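Long-range contacts in (R)-S-adenosyl-L-methionine hydrolase (Thermus thermophilus, PDB 2CW5), which hydrolyses S-adenosyl-L-methionine to adenosine and L-methionine, without chlorinase or fluorinase activity: residues Arg78-Gly84 and Pro105-Leu111; Tyr88-Asp92 and Phe138-Ala142; Phe199-Gly203 and Met250-Leu255; Arg206-Arg210 and Pro221-Leu225. All coordinates share one frame; numbering follows the deposited sequence.

Contact 1 (Arg78-Gly84 and Pro105-Leu111)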
loop_
_atom_site.group_PDB
_atom_site.type_symbol
_atom_site.label_atom_id
_atom_site.label_comp_id
_atom_site.label_asym_id
_atom_site.label_seq_id
_atom_site.Cartn_x
_atom_site.Cartn_y
_atom_site.Cartn_z
ATOM N N ARG C 78 3.888 25.550 -9.288
ATOM C CA ARG C 78 2.951 26.353 -8.453
ATOM C C ARG C 78 1.961 25.446 -7.716
ATOM O O ARG C 78 1.361 24.555 -8.316
ATOM C CB ARG C 78 2.192 27.343 -9.343
ATOM C CG ARG C 78 1.217 28.223 -8.593
ATOM C CD ARG C 78 0.719 29.393 -9.437
ATOM N NE ARG C 78 -0.216 28.994 -10.486
ATOM C CZ ARG C 78 -0.973 29.850 -11.165
ATOM N NH1 ARG C 78 -0.902 31.150 -10.903
ATOM N NH2 ARG C 78 -1.806 29.417 -12.101
ATOM N N ALA C 79 1.804 25.674 -6.414
ATOM C CA ALA C 79 0.883 24.890 -5.588
ATOM C C ALA C 79 -0.433 25.651 -5.469
ATOM O O ALA C 79 -0.448 26.809 -5.054
ATOM C CB ALA C 79 1.484 24.657 -4.205
ATOM N N VAL C 80 -1.541 25.003 -5.824
ATOM C CA VAL C 80 -2.834 25.674 -5.771
ATOM C C VAL C 80 -3.989 24.894 -5.159
ATOM O O VAL C 80 -3.904 23.694 -4.895
ATOM C CB VAL C 80 -3.308 26.094 -7.187
ATOM C CG1 VAL C 80 -2.298 27.028 -7.828
ATOM C CG2 VAL C 80 -3.515 24.854 -8.054
ATOM N N ALA C 81 -5.072 25.626 -4.935
ATOM C CA ALA C 81 -6.319 25.083 -4.432
ATOM C C ALA C 81 -7.325 25.680 -5.418
ATOM O O ALA C 81 -7.277 26.880 -5.695
ATOM C CB ALA C 81 -6.593 25.581 -3.035
ATOM N N ALA C 82 -8.191 24.843 -5.977
ATOM C CA ALA C 82 -9.211 25.296 -6.927
ATOM C C ALA C 82 -10.563 24.868 -6.369
ATOM O O ALA C 82 -10.717 23.739 -5.904
ATOM C CB ALA C 82 -8.975 24.673 -8.294
ATOM N N LEU C 83 -11.539 25.766 -6.424
ATOM C CA LEU C 83 -12.859 25.496 -5.863
ATOM C C LEU C 83 -13.991 25.388 -6.878
ATOM O O LEU C 83 -14.200 26.287 -7.692
ATOM C CB LEU C 83 -13.209 26.591 -4.854
ATOM C CG LEU C 83 -12.106 27.015 -3.876
ATOM C CD1 LEU C 83 -12.520 28.306 -3.177
ATOM C CD2 LEU C 83 -11.847 25.912 -2.863
ATOM N N GLY C 84 -14.717 24.276 -6.808
ATOM C CA GLY C 84 -15.856 24.039 -7.678
ATOM C C GLY C 84 -16.862 23.315 -6.801
ATOM O O GLY C 84 -16.954 23.625 -5.609
ATOM N N PRO C 105 -13.474 24.681 -12.009
ATOM C CA PRO C 105 -13.357 25.547 -10.834
ATOM C C PRO C 105 -13.788 26.988 -11.083
ATOM O O PRO C 105 -13.651 27.514 -12.189
ATOM C CB PRO C 105 -11.879 25.431 -10.463
ATOM C CG PRO C 105 -11.222 25.178 -11.773
ATOM C CD PRO C 105 -12.152 24.184 -12.430
ATOM N N ARG C 106 -14.318 27.611 -10.038
ATOM C CA ARG C 106 -14.774 28.994 -10.105
ATOM C C ARG C 106 -13.698 29.915 -9.532
ATOM O O ARG C 106 -13.552 31.057 -9.968
ATOM C CB ARG C 106 -16.072 29.150 -9.311
ATOM C CG ARG C 106 -17.228 28.318 -9.842
ATOM C CD ARG C 106 -17.867 28.957 -11.067
ATOM N NE ARG C 106 -18.582 30.184 -10.720
ATOM C CZ ARG C 106 -19.261 30.931 -11.586
ATOM N NH1 ARG C 106 -19.323 30.581 -12.866
ATOM N NH2 ARG C 106 -19.882 32.028 -11.171
ATOM N N ARG C 107 -12.948 29.412 -8.555
ATOM C CA ARG C 107 -11.879 30.186 -7.927
ATOM C C ARG C 107 -10.642 29.333 -7.665
ATOM O O ARG C 107 -10.747 28.127 -7.460
ATOM C CB ARG C 107 -12.361 30.789 -6.601
ATOM C CG ARG C 107 -13.413 31.872 -6.757
ATOM C CD ARG C 107 -13.617 32.622 -5.452
ATOM N NE ARG C 107 -14.183 31.775 -4.409
ATOM C CZ ARG C 107 -14.234 32.115 -3.124
ATOM N NH1 ARG C 107 -13.748 33.285 -2.729
ATOM N NH2 ARG C 107 -14.767 31.288 -2.235
ATOM N N ALA C 108 -9.473 29.967 -7.677
ATOM C CA ALA C 108 -8.209 29.277 -7.429
ATOM C C ALA C 108 -7.359 30.146 -6.512
ATOM O O ALA C 108 -7.478 31.374 -6.530
ATOM C CB ALA C 108 -7.478 29.025 -8.739
ATOM N N PHE C 109 -6.498 29.509 -5.721
ATOM C CA PHE C 109 -5.644 30.221 -4.775
ATOM C C PHE C 109 -4.234 29.644 -4.707
ATOM O O PHE C 109 -4.042 28.435 -4.836
ATOM C CB PHE C 109 -6.257 30.152 -3.374
ATOM C CG PHE C 109 -7.606 30.798 -3.261
ATOM C CD1 PHE C 109 -7.726 32.124 -2.860
ATOM C CD2 PHE C 109 -8.760 30.083 -3.560
ATOM C CE1 PHE C 109 -8.976 32.728 -2.759
ATOM C CE2 PHE C 109 -10.011 30.676 -3.464
ATOM C CZ PHE C 109 -10.121 32.002 -3.062
ATOM N N LEU C 110 -3.252 30.518 -4.499
ATOM C CA LEU C 110 -1.864 30.089 -4.362
ATOM C C LEU C 110 -1.740 29.572 -2.934
ATOM O O LEU C 110 -2.278 30.179 -2.012
ATOM C CB LEU C 110 -0.911 31.271 -4.565
ATOM C CG LEU C 110 -0.059 31.274 -5.834
ATOM C CD1 LEU C 110 0.916 30.102 -5.802
ATOM C CD2 LEU C 110 -0.961 31.198 -7.055
ATOM N N LEU C 111 -1.042 28.458 -2.743
ATOM C CA LEU C 111 -0.900 27.905 -1.401
ATOM C C LEU C 111 0.345 28.400 -0.674
ATOM O O LEU C 111 1.469 28.153 -1.108
ATOM C CB LEU C 111 -0.888 26.373 -1.451
ATOM C CG LEU C 111 -2.115 25.683 -2.057
ATOM C CD1 LEU C 111 -1.995 24.180 -1.857
ATOM C CD2 LEU C 111 -3.382 26.202 -1.402
#
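Ala81 and Phe109 face each other as a hydrogen-bonded pair at the tight middle of this contact. The bond from Phe109 N to Ala81 O measures 2.7 Å, and the return bond from Ala81 N to Phe109 O lies in the carbonyl plane. Small side chains let the packing close in here: Ala81 CB meets Leu111 CD2 at 3.7 Å, and on the other face of the sheet Ala82 CB sits 3.7 Å from Pro105 CB. Leu111 also reaches helix 133-147, touching Val137, Phe138 and Ala141.

Strands 79-83 and 107-110 are antiparallel neighbours in the mixed sheet of the N-terminal domain, and their ladder ends in a classic beta bulge. Arg106 and Arg107 both oppose Leu83, whose carbonyl O takes a 2.7 Å bond from Arg106 N and a long, weak one from Arg107 N.

Outward from this core the packing gives way to arginines. Leu83 CD1 lies at the edge of the Phe109 ring, 3.5 Å from CE2, while the exposed Arg107 has Phe109 CZ over one face of its guanidinium, displaced toward the rim. At the far end Arg78 runs at about a right angle to Leu110, with its CD 3.4 Å from Leu110 CD2. A bend at chi3 (73°) keeps the guanidinium beside that methyl, Arg78 NH1 3.8 Å from Leu110 CD2, while NH2 pairs with Asp92 in a salt bridge and also bonds to Thr162.

Contact 2 (Tyr88-Asp92 and Phe138-Ala142)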
loop_
_atom_site.group_PDB
_atom_site.type_symbol
_atom_site.label_atom_id
_atom_site.label_comp_id
_atom_site.label_asym_id
_atom_site.label_seq_id
_atom_site.Cartn_x
_atom_site.Cartn_y
_atom_site.Cartn_z
ATOM N N TYR C 88 -10.189 21.165 -4.866
ATOM C CA TYR C 88 -8.973 20.496 -5.308
ATOM C C TYR C 88 -7.733 21.136 -4.716
ATOM O O TYR C 88 -7.635 22.359 -4.639
ATOM C CB TYR C 88 -8.901 20.542 -6.837
ATOM C CG TYR C 88 -10.167 20.052 -7.504
ATOM C CD1 TYR C 88 -10.394 18.693 -7.698
ATOM C CD2 TYR C 88 -11.169 20.948 -7.884
ATOM C CE1 TYR C 88 -11.590 18.231 -8.249
ATOM C CE2 TYR C 88 -12.367 20.502 -8.431
ATOM C CZ TYR C 88 -12.574 19.141 -8.609
ATOM O OH TYR C 88 -13.775 18.685 -9.113
ATOM N N VAL C 89 -6.793 20.299 -4.293
ATOM C CA VAL C 89 -5.543 20.775 -3.714
ATOM C C VAL C 89 -4.410 19.962 -4.315
ATOM O O VAL C 89 -4.358 18.743 -4.169
ATOM C CB VAL C 89 -5.532 20.605 -2.184
ATOM C CG1 VAL C 89 -4.179 21.043 -1.612
ATOM C CG2 VAL C 89 -6.660 21.409 -1.569
ATOM N N GLY C 90 -3.506 20.642 -5.010
ATOM C CA GLY C 90 -2.398 19.947 -5.624
ATOM C C GLY C 90 -1.615 20.864 -6.540
ATOM O O GLY C 90 -1.877 22.065 -6.585
ATOM N N PRO C 91 -0.637 20.321 -7.276
ATOM C CA PRO C 91 0.203 21.084 -8.205
ATOM C C PRO C 91 -0.556 21.584 -9.428
ATOM O O PRO C 91 -1.433 20.902 -9.958
ATOM C CB PRO C 91 1.295 20.088 -8.574
ATOM C CG PRO C 91 0.552 18.776 -8.536
ATOM C CD PRO C 91 -0.231 18.906 -7.248
ATOM N N ASP C 92 -0.217 22.794 -9.856
ATOM C CA ASP C 92 -0.843 23.407 -11.019
ATOM C C ASP C 92 -0.076 22.930 -12.248
ATOM O O ASP C 92 0.649 23.695 -12.889
ATOM C CB ASP C 92 -0.778 24.934 -10.892
ATOM C CG ASP C 92 -1.565 25.654 -11.973
ATOM O OD1 ASP C 92 -2.502 25.059 -12.545
ATOM O OD2 ASP C 92 -1.253 26.835 -12.236
ATOM N N PHE C 138 0.813 21.145 0.728
ATOM C CA PHE C 138 -0.507 20.603 0.411
ATOM C C PHE C 138 -1.320 20.078 1.601
ATOM O O PHE C 138 -2.513 20.372 1.711
ATOM C CB PHE C 138 -0.374 19.521 -0.664
ATOM C CG PHE C 138 0.175 20.036 -1.968
ATOM C CD1 PHE C 138 -0.488 21.044 -2.668
ATOM C CD2 PHE C 138 1.364 19.532 -2.488
ATOM C CE1 PHE C 138 0.029 21.542 -3.871
ATOM C CE2 PHE C 138 1.888 20.020 -3.690
ATOM C CZ PHE C 138 1.216 21.030 -4.382
ATOM N N ALA C 139 -0.686 19.321 2.495
ATOM C CA ALA C 139 -1.396 18.776 3.654
ATOM C C ALA C 139 -2.018 19.860 4.533
ATOM O O ALA C 139 -3.193 19.771 4.901
ATOM C CB ALA C 139 -0.463 17.892 4.490
ATOM N N PRO C 140 -1.238 20.895 4.895
ATOM C CA PRO C 140 -1.819 21.945 5.736
ATOM C C PRO C 140 -2.963 22.679 5.034
ATOM O O PRO C 140 -3.917 23.120 5.675
ATOM C CB PRO C 140 -0.622 22.851 6.042
ATOM C CG PRO C 140 0.297 22.632 4.869
ATOM C CD PRO C 140 0.194 21.145 4.648
ATOM N N ALA C 141 -2.866 22.785 3.715
ATOM C CA ALA C 141 -3.890 23.452 2.920
ATOM C C ALA C 141 -5.172 22.621 2.939
ATOM O O ALA C 141 -6.275 23.146 3.132
ATOM C CB ALA C 141 -3.396 23.627 1.488
ATOM N N ALA C 142 -5.014 21.316 2.749
ATOM C CA ALA C 142 -6.148 20.401 2.747
ATOM C C ALA C 142 -6.847 20.390 4.105
ATOM O O ALA C 142 -8.073 20.384 4.176
ATOM C CB ALA C 142 -5.681 19.004 2.386
#
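The Phe138 ring has Val89 CG1 at its edge, near the ring plane and 3.8 Å from CD1, while the Gly90-Pro91 peptide approaches the ring at a slant. This is helix-on-sheet packing of an alpha/beta fold: helix 133-147 lies against the mixed sheet where the chain turns a corner at Gly90. The fit is close, with Phe138 CE1 3.2 Å from Gly90 C and Phe138 CZ 3.5 Å from Pro91 N. Pro91 meets the ring at about a right angle, and its CD reaches to 3.8 Å from CZ. Phe138 gets there with CG set anti to its own carbonyl carbon (chi1 -62°), which carries the ring off the helix toward Gly90 and Pro91. Ala79, Leu66 and Val68 add further apolar contacts to the same ring. Both ends of the contact lie close to residues thought important for activity by analogy with relatives: His133 near Phe138, and Asp70 against Pro91. Val89 and Phe138 run past each other in opposite directions, which brings Val89 CG1 to the helix backbone, 3.8 Å from Phe138 O, and to within 4.1 Å of Ala141 CB.

Contact 3 (Phe199-Gly203 and Met250-Leu255)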
loop_
_atom_site.group_PDB
_atom_site.type_symbol
_atom_site.label_atom_id
_atom_site.label_comp_id
_atom_site.label_asym_id
_atom_site.label_seq_id
_atom_site.Cartn_x
_atom_site.Cartn_y
_atom_site.Cartn_z
ATOM N N PHE C 199 -15.133 -1.589 -35.460
ATOM C CA PHE C 199 -13.710 -1.857 -35.277
ATOM C C PHE C 199 -12.956 -0.576 -34.936
ATOM O O PHE C 199 -13.290 0.505 -35.418
ATOM C CB PHE C 199 -13.114 -2.453 -36.554
ATOM C CG PHE C 199 -13.539 -3.867 -36.826
ATOM C CD1 PHE C 199 -12.998 -4.921 -36.099
ATOM C CD2 PHE C 199 -14.482 -4.146 -37.811
ATOM C CE1 PHE C 199 -13.389 -6.236 -36.351
ATOM C CE2 PHE C 199 -14.879 -5.453 -38.068
ATOM C CZ PHE C 199 -14.331 -6.501 -37.337
ATOM N N VAL C 200 -11.939 -0.705 -34.096
ATOM C CA VAL C 200 -11.132 0.441 -33.715
ATOM C C VAL C 200 -9.696 0.145 -34.139
ATOM O O VAL C 200 -9.189 -0.956 -33.923
ATOM C CB VAL C 200 -11.213 0.701 -32.187
ATOM C CG1 VAL C 200 -10.629 -0.470 -31.413
ATOM C CG2 VAL C 200 -10.497 1.983 -31.845
ATOM N N GLU C 201 -9.055 1.119 -34.771
ATOM C CA GLU C 201 -7.691 0.943 -35.231
ATOM C C GLU C 201 -6.692 1.679 -34.349
ATOM O O GLU C 201 -6.805 2.886 -34.130
ATOM C CB GLU C 201 -7.563 1.419 -36.679
ATOM C CG GLU C 201 -6.160 1.298 -37.248
ATOM C CD GLU C 201 -6.103 1.614 -38.728
ATOM O OE1 GLU C 201 -6.678 0.841 -39.528
ATOM O OE2 GLU C 201 -5.486 2.637 -39.092
ATOM N N VAL C 202 -5.721 0.933 -33.838
ATOM C CA VAL C 202 -4.680 1.494 -32.986
ATOM C C VAL C 202 -3.405 0.662 -33.122
ATOM O O VAL C 202 -3.458 -0.567 -33.138
ATOM C CB VAL C 202 -5.125 1.523 -31.501
ATOM C CG1 VAL C 202 -5.453 0.121 -31.020
ATOM C CG2 VAL C 202 -4.028 2.140 -30.636
ATOM N N GLY C 203 -2.267 1.340 -33.238
ATOM C CA GLY C 203 -0.996 0.647 -33.365
ATOM C C GLY C 203 -0.882 -0.198 -34.619
ATOM O O GLY C 203 -0.134 -1.176 -34.653
HETATM N N MSE C 250 -0.717 7.563 -28.819
HETATM C CA MSE C 250 -0.924 6.832 -30.054
HETATM C C MSE C 250 -2.347 7.083 -30.546
HETATM O O MSE C 250 -3.304 6.981 -29.781
HETATM C CB MSE C 250 -0.703 5.346 -29.798
HETATM C CG MSE C 250 -0.322 4.532 -31.001
HETATM SE SE MSE C 250 0.263 2.781 -30.419
HETATM C CE MSE C 250 2.066 3.233 -29.901
ATOM N N PRO C 251 -2.503 7.429 -31.831
ATOM C CA PRO C 251 -3.860 7.674 -32.322
ATOM C C PRO C 251 -4.755 6.436 -32.354
ATOM O O PRO C 251 -4.291 5.308 -32.551
ATOM C CB PRO C 251 -3.630 8.282 -33.708
ATOM C CG PRO C 251 -2.307 7.714 -34.123
ATOM C CD PRO C 251 -1.498 7.775 -32.851
ATOM N N VAL C 252 -6.040 6.676 -32.124
ATOM C CA VAL C 252 -7.061 5.638 -32.121
ATOM C C VAL C 252 -8.131 6.140 -33.080
ATOM O O VAL C 252 -8.592 7.275 -32.961
ATOM C CB VAL C 252 -7.659 5.458 -30.711
ATOM C CG1 VAL C 252 -8.751 4.403 -30.736
ATOM C CG2 VAL C 252 -6.558 5.054 -29.732
ATOM N N ARG C 253 -8.519 5.301 -34.032
ATOM C CA ARG C 253 -9.507 5.700 -35.025
ATOM C C ARG C 253 -10.644 4.699 -35.207
ATOM O O ARG C 253 -10.410 3.515 -35.441
ATOM C CB ARG C 253 -8.784 5.936 -36.358
ATOM C CG ARG C 253 -9.659 6.004 -37.596
ATOM C CD ARG C 253 -8.803 6.377 -38.803
ATOM N NE ARG C 253 -7.538 5.646 -38.795
ATOM C CZ ARG C 253 -6.499 5.921 -39.580
ATOM N NH1 ARG C 253 -6.563 6.919 -40.454
ATOM N NH2 ARG C 253 -5.388 5.203 -39.481
ATOM N N LEU C 254 -11.878 5.180 -35.089
ATOM C CA LEU C 254 -13.039 4.319 -35.273
ATOM C C LEU C 254 -13.240 4.087 -36.765
ATOM O O LEU C 254 -13.386 5.033 -37.537
ATOM C CB LEU C 254 -14.288 4.962 -34.666
ATOM C CG LEU C 254 -14.331 4.982 -33.134
ATOM C CD1 LEU C 254 -15.559 5.748 -32.661
ATOM C CD2 LEU C 254 -14.351 3.553 -32.605
ATOM N N LEU C 255 -13.233 2.821 -37.164
ATOM C CA LEU C 255 -13.400 2.461 -38.564
ATOM C C LEU C 255 -14.879 2.368 -38.920
ATOM O O LEU C 255 -15.326 1.265 -39.297
ATOM C CB LEU C 255 -12.708 1.123 -38.841
ATOM C CG LEU C 255 -11.215 1.075 -38.513
ATOM C CD1 LEU C 255 -10.725 -0.361 -38.566
ATOM C CD2 LEU C 255 -10.443 1.953 -39.487
ATOM O OXT LEU C 255 -15.574 3.402 -38.812
HETATM O O HOH W 1 -2.047 4.168 -33.520
#
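Glu201 and Arg253 run alongside each other on one face of the sheet, both heading in the same direction, and join in a salt bridge between Glu201 OE2 and Arg253 NH2 at 2.6 Å. They sit on adjacent antiparallel strands, 199-202 and 251-254, of the C-terminal domain's beta barrel, and their backbones form a hydrogen-bonded pair. Glu201 N gives a bond of 2.8 Å to Arg253 O, and Arg253 N returns one to Glu201 O.

The two charged groups do not meet flat on. OE2 comes to the edge of the guanidinium, near its plane, but the carboxylate is turned 84° from that plane, and the N-H points poorly at its acceptor (129°), so the hydrogen bond is weak despite the closeness of the charges. Glu201 is extended, with CG trans to the backbone N (chi1 179°), whereas Arg253 bends at chi3 to come alongside. Leu255 crosses Glu201 obliquely, resting CD2 3.9 Å from OE1, and its other methyl, CD1, packs 3.8 Å from Phe199 CB.

On the opposite face the valines form an apolar layer. Val202 and Val252 lie alongside each other with their CG2 atoms 4.0 Å apart, and Val178 of strand 175-181 touches both. Just before strand 251-254, Met250, modelled as selenomethionine, places SE against CA of Gly203, which follows strand 199-202, and a water accepts from Gly203 N while donating to Pro251 O at 2.7 Å.

Contact 4 (Arg206-Arg210 and Pro221-Leu225)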
loop_
_atom_site.group_PDB
_atom_site.type_symbol
_atom_site.label_atom_id
_atom_site.label_comp_id
_atom_site.label_asym_id
_atom_site.label_seq_id
_atom_site.Cartn_x
_atom_site.Cartn_y
_atom_site.Cartn_z
ATOM N N ARG C 206 -6.417 -3.731 -36.161
ATOM C CA ARG C 206 -7.864 -3.567 -36.225
ATOM C C ARG C 206 -8.444 -4.391 -35.086
ATOM O O ARG C 206 -8.405 -5.621 -35.116
ATOM C CB ARG C 206 -8.407 -4.076 -37.562
ATOM C CG ARG C 206 -8.073 -3.195 -38.757
ATOM C CD ARG C 206 -8.246 -3.956 -40.070
ATOM N NE ARG C 206 -9.610 -4.441 -40.277
ATOM C CZ ARG C 206 -10.638 -3.673 -40.624
ATOM N NH1 ARG C 206 -10.466 -2.370 -40.809
ATOM N NH2 ARG C 206 -11.842 -4.210 -40.789
ATOM N N VAL C 207 -8.972 -3.713 -34.074
ATOM C CA VAL C 207 -9.542 -4.388 -32.916
ATOM C C VAL C 207 -11.065 -4.299 -32.916
ATOM O O VAL C 207 -11.634 -3.219 -33.062
ATOM C CB VAL C 207 -8.992 -3.773 -31.610
ATOM C CG1 VAL C 207 -9.605 -4.460 -30.400
ATOM C CG2 VAL C 207 -7.468 -3.897 -31.585
ATOM N N PRO C 208 -11.749 -5.445 -32.763
ATOM C CA PRO C 208 -13.212 -5.454 -32.748
ATOM C C PRO C 208 -13.789 -4.911 -31.444
ATOM O O PRO C 208 -13.248 -5.147 -30.364
ATOM C CB PRO C 208 -13.545 -6.928 -32.953
ATOM C CG PRO C 208 -12.427 -7.608 -32.227
ATOM C CD PRO C 208 -11.218 -6.819 -32.691
ATOM N N VAL C 209 -14.888 -4.178 -31.560
ATOM C CA VAL C 209 -15.558 -3.616 -30.401
ATOM C C VAL C 209 -16.648 -4.597 -29.988
ATOM O O VAL C 209 -17.392 -5.090 -30.832
ATOM C CB VAL C 209 -16.199 -2.258 -30.735
ATOM C CG1 VAL C 209 -16.913 -1.705 -29.516
ATOM C CG2 VAL C 209 -15.133 -1.290 -31.219
ATOM N N ARG C 210 -16.735 -4.882 -28.694
ATOM C CA ARG C 210 -17.733 -5.816 -28.188
ATOM C C ARG C 210 -18.313 -5.363 -26.853
ATOM O O ARG C 210 -17.819 -4.418 -26.239
ATOM C CB ARG C 210 -17.111 -7.208 -28.031
ATOM C CG ARG C 210 -16.785 -7.903 -29.347
ATOM C CD ARG C 210 -18.057 -8.282 -30.097
ATOM N NE ARG C 210 -17.787 -9.021 -31.331
ATOM C CZ ARG C 210 -17.242 -8.493 -32.422
ATOM N NH1 ARG C 210 -16.904 -7.212 -32.446
ATOM N NH2 ARG C 210 -17.039 -9.248 -33.493
ATOM N N PRO C 221 -7.074 -9.311 -28.385
ATOM C CA PRO C 221 -7.428 -7.927 -28.047
ATOM C C PRO C 221 -8.890 -7.606 -28.360
ATOM O O PRO C 221 -9.443 -8.089 -29.345
ATOM C CB PRO C 221 -6.484 -7.120 -28.919
ATOM C CG PRO C 221 -6.505 -7.922 -30.189
ATOM C CD PRO C 221 -6.372 -9.356 -29.683
ATOM N N VAL C 222 -9.506 -6.775 -27.527
ATOM C CA VAL C 222 -10.898 -6.397 -27.731
ATOM C C VAL C 222 -11.150 -4.979 -27.218
ATOM O O VAL C 222 -10.537 -4.548 -26.238
ATOM C CB VAL C 222 -11.840 -7.386 -27.003
ATOM C CG1 VAL C 222 -11.559 -7.365 -25.508
ATOM C CG2 VAL C 222 -13.293 -7.041 -27.291
ATOM N N ALA C 223 -12.042 -4.259 -27.891
ATOM C CA ALA C 223 -12.385 -2.893 -27.501
ATOM C C ALA C 223 -13.809 -2.870 -26.949
ATOM O O ALA C 223 -14.672 -3.628 -27.398
ATOM C CB ALA C 223 -12.268 -1.958 -28.699
ATOM N N TYR C 224 -14.048 -1.992 -25.980
ATOM C CA TYR C 224 -15.358 -1.880 -25.342
ATOM C C TYR C 224 -15.444 -0.548 -24.609
ATOM O O TYR C 224 -14.420 0.087 -24.350
ATOM C CB TYR C 224 -15.525 -3.016 -24.332
ATOM C CG TYR C 224 -14.424 -3.027 -23.293
ATOM C CD1 TYR C 224 -14.525 -2.261 -22.131
ATOM C CD2 TYR C 224 -13.240 -3.729 -23.515
ATOM C CE1 TYR C 224 -13.473 -2.188 -21.223
ATOM C CE2 TYR C 224 -12.180 -3.661 -22.614
ATOM C CZ TYR C 224 -12.303 -2.888 -21.473
ATOM O OH TYR C 224 -11.246 -2.791 -20.595
ATOM N N LEU C 225 -16.657 -0.125 -24.267
ATOM C CA LEU C 225 -16.810 1.123 -23.535
ATOM C C LEU C 225 -16.519 0.797 -22.076
ATOM O O LEU C 225 -17.159 -0.073 -21.486
ATOM C CB LEU C 225 -18.227 1.682 -23.677
ATOM C CG LEU C 225 -18.392 3.118 -23.167
ATOM C CD1 LEU C 225 -17.599 4.069 -24.058
ATOM C CD2 LEU C 225 -19.861 3.503 -23.159
#
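Arg210 starts against Val222 and ends back on its own chain. Its CB lies 3.9 Å from Val222 CG2, and CG follows at 4.1 Å from the same methyl, the two side chains crossing at about a right angle. A bend at chi2 (-68°) then folds the chain round, leading the guanidinium away from strand 221-225, until NH1 donates to Val209 O at 2.7 Å. That oxygen lies close to the guanidinium plane, although NH1 stands well above the carbonyl plane.

Beside Arg210, the backbones are bridged through Val209 and Ala223. Ala223 N donates to Pro208 O at 2.9 Å, and Arg210 N donates to Ala223 O at 2.7 Å. Within the domain's antiparallel sheet, strands 205-208 and 221-225 are the two outermost, so this single bridge joins one edge to the other, consistent with closure of a beta barrel. Val207 CG1 packs 3.5 Å from Val222 CA, and Val209 CG2 meets Ala223 CB. Tyr224, just past the bridge, makes a weak hydrogen bond to Glu232, a probable S-adenosyl-L-methionine ligand.

Because both hydrogen bonds across the seam grip Ala223 through its backbone N-H and C=O, the hold depends on the course of the chains rather than on side-chain polarity, with apolar packing added around it.

How the contacts relate
Going along the chain, contact 1 opens at 78-84 and contact 2 at 88-92 before 105-111 closes the first; 138-142 then closes the second, so the two loops cross. They share the mixed sheet, in which strands 79-83 and 87-89 are neighbours, and together tie it to helix 133-147 in the N-terminal domain. A probable backbone hydrogen bond between Ala82 O and Tyr88 N joins contact 1 to contact 2. The C-terminal domain comes later: contact 3 opens at 199-203, contact 4 opens and closes within it, and 250-255 completes contact 3 at the C terminus. Val200 packs on Ala223 between these two. Centres of contacts 1 and 3 lie about 36 Å apart.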